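Side-chain contacts in ferritin like protein (Caulobacter vibrioides, PDB 3HL1), which is of unproven function but belongs to the ferritin-like family of helical proteins and probably binds metal: residues Glu146-Leu151 / Thr197-Ile202; Val61-Asn66 / Pro181-Glu186. All coordinates share one frame; numbering follows the deposited sequence.

Contact 1 of 2, residues Glu146-Leu151 / Thr197-Ile202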
loop_
_atom_site.group_PDB
_atom_site.type_symbol
_atom_site.label_atom_id
_atom_site.label_comp_id
_atom_site.label_asym_id
_atom_site.label_seq_id
_atom_site.Cartn_x
_atom_site.Cartn_y
_atom_site.Cartn_z
ATOM N N GLU A 146 -0.230 7.794 -11.801
ATOM C CA GLU A 146 -0.137 7.385 -13.199
ATOM C C GLU A 146 -0.574 5.928 -13.387
ATOM O O GLU A 146 -1.231 5.543 -14.382
ATOM C CB GLU A 146 1.292 7.530 -13.719
ATOM C CG GLU A 146 1.398 7.239 -15.226
ATOM C CD GLU A 146 2.831 7.105 -15.761
ATOM O OE1 GLU A 146 3.777 7.516 -15.065
ATOM O OE2 GLU A 146 2.992 6.594 -16.909
ATOM N N PHE A 147 -0.133 5.080 -12.481
ATOM C CA PHE A 147 -0.585 3.668 -12.475
ATOM C C PHE A 147 -2.133 3.642 -12.508
ATOM O O PHE A 147 -2.743 2.954 -13.347
ATOM C CB PHE A 147 -0.068 2.966 -11.213
ATOM C CG PHE A 147 -0.174 1.418 -11.252
ATOM C CD1 PHE A 147 -1.280 0.774 -11.767
ATOM C CD2 PHE A 147 0.847 0.644 -10.765
ATOM C CE1 PHE A 147 -1.348 -0.611 -11.820
ATOM C CE2 PHE A 147 0.773 -0.743 -10.820
ATOM C CZ PHE A 147 -0.324 -1.353 -11.369
ATOM N N TYR A 148 -2.786 4.369 -11.598
ATOM C CA TYR A 148 -4.245 4.414 -11.593
ATOM C C TYR A 148 -4.882 5.050 -12.813
ATOM O O TYR A 148 -5.971 4.624 -13.196
ATOM C CB TYR A 148 -4.814 4.976 -10.287
ATOM C CG TYR A 148 -4.672 3.983 -9.159
ATOM C CD1 TYR A 148 -5.410 2.789 -9.158
ATOM C CD2 TYR A 148 -3.788 4.184 -8.116
ATOM C CE1 TYR A 148 -5.269 1.859 -8.135
ATOM C CE2 TYR A 148 -3.659 3.249 -7.073
ATOM C CZ TYR A 148 -4.404 2.085 -7.112
ATOM O OH TYR A 148 -4.273 1.155 -6.138
ATOM N N ASP A 149 -4.234 6.050 -13.424
ATOM C CA ASP A 149 -4.675 6.547 -14.710
ATOM C C ASP A 149 -4.776 5.480 -15.810
ATOM O O ASP A 149 -5.755 5.457 -16.590
ATOM C CB ASP A 149 -3.674 7.575 -15.232
ATOM C CG ASP A 149 -3.896 8.955 -14.693
ATOM O OD1 ASP A 149 -4.860 9.212 -13.949
ATOM O OD2 ASP A 149 -3.073 9.802 -15.067
ATOM N N ALA A 150 -3.707 4.689 -15.947
ATOM C CA ALA A 150 -3.666 3.552 -16.889
ATOM C C ALA A 150 -4.764 2.558 -16.534
ATOM O O ALA A 150 -5.514 2.084 -17.397
ATOM C CB ALA A 150 -2.315 2.880 -16.844
ATOM N N LEU A 151 -4.873 2.221 -15.259
ATOM C CA LEU A 151 -5.918 1.283 -14.842
ATOM C C LEU A 151 -7.345 1.734 -15.252
ATOM O O LEU A 151 -8.119 0.969 -15.767
ATOM C CB LEU A 151 -5.836 1.071 -13.343
ATOM C CG LEU A 151 -6.540 -0.196 -12.869
ATOM C CD1 LEU A 151 -5.734 -1.449 -13.209
ATOM C CD2 LEU A 151 -6.830 -0.097 -11.338
ATOM N N THR A 197 -15.353 5.467 -8.929
ATOM C CA THR A 197 -15.420 6.213 -7.689
ATOM C C THR A 197 -14.423 5.648 -6.705
ATOM O O THR A 197 -13.729 6.391 -6.043
ATOM C CB THR A 197 -16.848 6.161 -7.142
ATOM O OG1 THR A 197 -17.731 6.712 -8.138
ATOM C CG2 THR A 197 -16.974 6.882 -5.797
ATOM N N LEU A 198 -14.363 4.319 -6.604
ATOM C CA LEU A 198 -13.393 3.667 -5.707
ATOM C C LEU A 198 -11.965 4.032 -6.082
ATOM O O LEU A 198 -11.154 4.311 -5.184
ATOM C CB LEU A 198 -13.591 2.156 -5.640
ATOM C CG LEU A 198 -14.973 1.607 -5.290
ATOM C CD1 LEU A 198 -14.890 0.115 -5.084
ATOM C CD2 LEU A 198 -15.546 2.320 -4.146
ATOM N N VAL A 199 -11.638 4.068 -7.385
ATOM C CA VAL A 199 -10.296 4.541 -7.796
ATOM C C VAL A 199 -10.028 5.981 -7.335
ATOM O O VAL A 199 -8.935 6.290 -6.845
ATOM C CB VAL A 199 -10.049 4.414 -9.302
ATOM C CG1 VAL A 199 -8.679 5.034 -9.702
ATOM C CG2 VAL A 199 -10.108 2.954 -9.725
ATOM N N ASP A 200 -11.029 6.850 -7.477
ATOM C CA ASP A 200 -10.921 8.271 -7.063
ATOM C C ASP A 200 -10.653 8.448 -5.585
ATOM O O ASP A 200 -9.807 9.216 -5.228
ATOM C CB ASP A 200 -12.165 9.084 -7.471
ATOM C CG ASP A 200 -12.141 9.457 -8.947
ATOM O OD1 ASP A 200 -11.047 9.406 -9.577
ATOM O OD2 ASP A 200 -13.208 9.787 -9.490
ATOM N N ILE A 201 -11.334 7.674 -4.743
ATOM C CA ILE A 201 -11.040 7.645 -3.326
ATOM C C ILE A 201 -9.602 7.247 -3.039
ATOM O O ILE A 201 -8.995 7.843 -2.184
ATOM C CB ILE A 201 -11.968 6.655 -2.566
ATOM C CG1 ILE A 201 -13.421 7.140 -2.572
ATOM C CG2 ILE A 201 -11.467 6.474 -1.105
ATOM C CD1 ILE A 201 -14.433 6.047 -2.326
ATOM N N ILE A 202 -9.071 6.213 -3.723
ATOM C CA ILE A 202 -7.708 5.758 -3.542
ATOM C C ILE A 202 -6.682 6.843 -3.887
ATOM O O ILE A 202 -5.754 7.112 -3.113
ATOM C CB ILE A 202 -7.399 4.489 -4.412
ATOM C CG1 ILE A 202 -8.212 3.275 -3.945
ATOM C CG2 ILE A 202 -5.906 4.153 -4.322
ATOM C CD1 ILE A 202 -8.168 2.069 -4.906
#
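The ring of Y148 is the one flat group in this contact, and V199 and I202 both meet it obliquely, neither squarely over a face nor at an edge. Two methyls do the touching. CG1 of V199 works at the root of the side chain, 3.9 Å from CB of Y148 and 4.0 Å from CD1 of Y148. Further along, CG2 of I202 lies 3.7 Å from CE2 of Y148 and 3.8 Å from CZ of Y148, so the two methyls share the length of the tyrosine between them. The torsions are consistent with this division. Y148 carries CG anti to its carbonyl carbon, beside the backbone N (chi1 -73°), while V199 holds CG1 anti to its own N (chi1 175°), the branch that meets the tyrosine. I202 crosses the tyrosine side chain at about a right angle.

The backbones come nearest at Y148 and V199, whose CA atoms are 7.1 Å apart, and about 180 Å² is buried between the segments. No hydrogen bond links them directly. A polar link between the helices runs through R152, on helix 144-157, which forms salt bridges with D149 of its own helix and with D200 of helix 188-207.

This is helix-to-helix packing in the ferritin-like fold, in which a buried tyrosine meets two aliphatic side chains of the neighbouring helix. Its hydroxyl is satisfied by a hydrogen bond to E22 OE2 of helix 8-35. CG2 of I202 also approaches OH of Y148, at 3.9 Å. The chemistry is therefore divided: methyls pack along CB and the ring of Y148, while the hydroxyl hydrogen-bonds to E22, which links a third helix to the pair.

Contact 2 of 2, residues Val61-Asn66 / Pro181-Glu186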
loop_
_atom_site.group_PDB
_atom_site.type_symbol
_atom_site.label_atom_id
_atom_site.label_comp_id
_atom_site.label_asym_id
_atom_site.label_seq_id
_atom_site.Cartn_x
_atom_site.Cartn_y
_atom_site.Cartn_z
ATOM N N VAL A 61 -9.165 -2.072 -4.151
ATOM C CA VAL A 61 -8.609 -2.702 -5.319
ATOM C C VAL A 61 -9.173 -4.120 -5.464
ATOM O O VAL A 61 -9.584 -4.489 -6.533
ATOM C CB VAL A 61 -7.054 -2.698 -5.370
ATOM C CG1 VAL A 61 -6.572 -3.569 -6.549
ATOM C CG2 VAL A 61 -6.510 -1.271 -5.539
ATOM N N SER A 62 -9.214 -4.895 -4.382
ATOM C CA SER A 62 -9.815 -6.226 -4.437
ATOM C C SER A 62 -11.271 -6.153 -4.956
ATOM O O SER A 62 -11.719 -6.963 -5.768
ATOM C CB SER A 62 -9.811 -6.893 -3.053
ATOM O OG SER A 62 -10.409 -8.193 -3.133
ATOM N N ASN A 63 -12.024 -5.191 -4.456
ATOM C CA ASN A 63 -13.420 -5.013 -4.869
ATOM C C ASN A 63 -13.559 -4.665 -6.346
ATOM O O ASN A 63 -14.384 -5.256 -7.046
ATOM C CB ASN A 63 -14.143 -3.928 -3.993
ATOM C CG ASN A 63 -14.452 -4.422 -2.611
ATOM O OD1 ASN A 63 -14.330 -5.631 -2.315
ATOM N ND2 ASN A 63 -14.904 -3.478 -1.718
ATOM N N ILE A 64 -12.708 -3.790 -6.836
ATOM C CA ILE A 64 -12.717 -3.441 -8.255
ATOM C C ILE A 64 -12.330 -4.677 -9.092
ATOM O O ILE A 64 -12.981 -5.013 -10.065
ATOM C CB ILE A 64 -11.722 -2.287 -8.575
ATOM C CG1 ILE A 64 -12.129 -0.984 -7.855
ATOM C CG2 ILE A 64 -11.656 -2.047 -10.124
ATOM C CD1 ILE A 64 -11.029 0.061 -7.883
ATOM N N ALA A 65 -11.216 -5.313 -8.738
ATOM C CA ALA A 65 -10.720 -6.483 -9.471
ATOM C C ALA A 65 -11.797 -7.564 -9.484
ATOM O O ALA A 65 -12.048 -8.187 -10.517
ATOM C CB ALA A 65 -9.412 -7.010 -8.843
ATOM N N ASN A 66 -12.378 -7.848 -8.328
ATOM C CA ASN A 66 -13.404 -8.868 -8.247
ATOM C C ASN A 66 -14.641 -8.584 -9.103
ATOM O O ASN A 66 -15.236 -9.525 -9.689
ATOM C CB ASN A 66 -13.807 -9.210 -6.794
ATOM C CG ASN A 66 -12.929 -10.251 -6.197
ATOM O OD1 ASN A 66 -12.891 -11.403 -6.660
ATOM N ND2 ASN A 66 -12.147 -9.853 -5.204
ATOM N N PRO A 181 -21.727 1.087 1.204
ATOM C CA PRO A 181 -20.555 0.212 1.120
ATOM C C PRO A 181 -19.668 0.646 -0.061
ATOM O O PRO A 181 -20.166 1.115 -1.083
ATOM C CB PRO A 181 -21.171 -1.179 0.880
ATOM C CG PRO A 181 -22.593 -0.911 0.435
ATOM C CD PRO A 181 -22.995 0.336 1.135
ATOM N N LEU A 182 -18.368 0.508 0.082
ATOM C CA LEU A 182 -17.464 0.938 -0.945
ATOM C C LEU A 182 -17.173 -0.316 -1.782
ATOM O O LEU A 182 -16.078 -0.917 -1.759
ATOM C CB LEU A 182 -16.260 1.586 -0.321
ATOM C CG LEU A 182 -16.458 2.963 0.326
ATOM C CD1 LEU A 182 -15.136 3.411 0.871
ATOM C CD2 LEU A 182 -16.999 4.014 -0.643
ATOM N N THR A 183 -18.233 -0.714 -2.462
ATOM C CA THR A 183 -18.281 -1.933 -3.233
ATOM C C THR A 183 -18.950 -1.669 -4.565
ATOM O O THR A 183 -19.639 -0.667 -4.770
ATOM C CB THR A 183 -19.109 -3.017 -2.517
ATOM O OG1 THR A 183 -20.444 -2.561 -2.412
ATOM C CG2 THR A 183 -18.599 -3.299 -1.135
ATOM N N VAL A 184 -18.787 -2.618 -5.469
ATOM C CA VAL A 184 -19.426 -2.569 -6.755
ATOM C C VAL A 184 -20.646 -3.476 -6.699
ATOM O O VAL A 184 -20.544 -4.714 -6.655
ATOM C CB VAL A 184 -18.430 -2.954 -7.865
ATOM C CG1 VAL A 184 -19.122 -2.963 -9.227
ATOM C CG2 VAL A 184 -17.207 -1.959 -7.835
ATOM N N THR A 185 -21.815 -2.836 -6.684
ATOM C CA THR A 185 -23.086 -3.543 -6.543
ATOM C C THR A 185 -23.832 -3.680 -7.863
ATOM O O THR A 185 -24.771 -4.442 -7.949
ATOM C CB THR A 185 -24.023 -2.811 -5.575
ATOM O OG1 THR A 185 -24.260 -1.488 -6.069
ATOM C CG2 THR A 185 -23.406 -2.734 -4.195
ATOM N N GLU A 186 -23.441 -2.922 -8.886
ATOM C CA GLU A 186 -24.106 -2.957 -10.188
ATOM C C GLU A 186 -23.208 -3.538 -11.288
ATOM O O GLU A 186 -21.985 -3.524 -11.191
ATOM C CB GLU A 186 -24.503 -1.557 -10.640
ATOM C CG GLU A 186 -25.279 -0.734 -9.655
ATOM C CD GLU A 186 -26.657 -1.280 -9.409
ATOM O OE1 GLU A 186 -27.287 -1.707 -10.400
ATOM O OE2 GLU A 186 -27.113 -1.272 -8.234
#
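The amide nitrogen ND2 of N63 is gripped by two backbone carbonyls, L182 O in the loop 181-186 and M169 O earlier in the same connection. The bond from N63 ND2 to L182 O is 2.8 Å long and bent, with an N-H...O angle of 143°. The oxygen lies nearly in the amide plane of N63 (14° out of it), whereas the nitrogen stands somewhat tilted from the carbonyl plane of L182. Because N63 sets CG anti to its carbonyl carbon (chi1 -74°), the amide extends toward the loop, where CG2 of T183 packs against ND2 of N63 at 3.7 Å.

L182 presents its carbonyl from the centre of an inverse gamma turn, which T183 N closes by a weak 3.0 Å bond to P181 O. Next along, CG2 of V184 comes within 4.4 Å of N63 O, a loose approach. Q168 bridges the same pair more firmly: its NE2 bonds to N63 O and its OE1 accepts from V184 N.

One side-chain-to-backbone hydrogen bond thus crosses the contact, beside packing by T183 and V184. This is structural packing of an irregular loop segment against helix 42-67 in the ferritin-like helical domain. Through its bonds to L182 O and M169 O, the buried amide of N63 joins two parts of the connection between helices 144-157 and 188-207 to helix 42-67.

Overall arrangement
Contacts 1 and 2 lie on the same side of the chain's centre, their centres about 13 Å apart, and their segments alternate along the sequence. Helix 42-67 connects them directly: V61 CG2 sits 3.4 Å from Y148 OH, and I64 CD1 packs 3.6 Å from V199 CG2. The loop of contact 2 also meets the second helix of contact 1, with L182 CD2 at 3.7 Å from I201 CD1. V61, I64, V199 and I202 therefore form a shared apolar patch, flanked by Y148 and the loop. An unidentified molecule, probably from the crystallisation liquor, has its nearest atom about 4 Å from the side chain of I202, hydrogen-bonds to I202 O and may mark a pocket there.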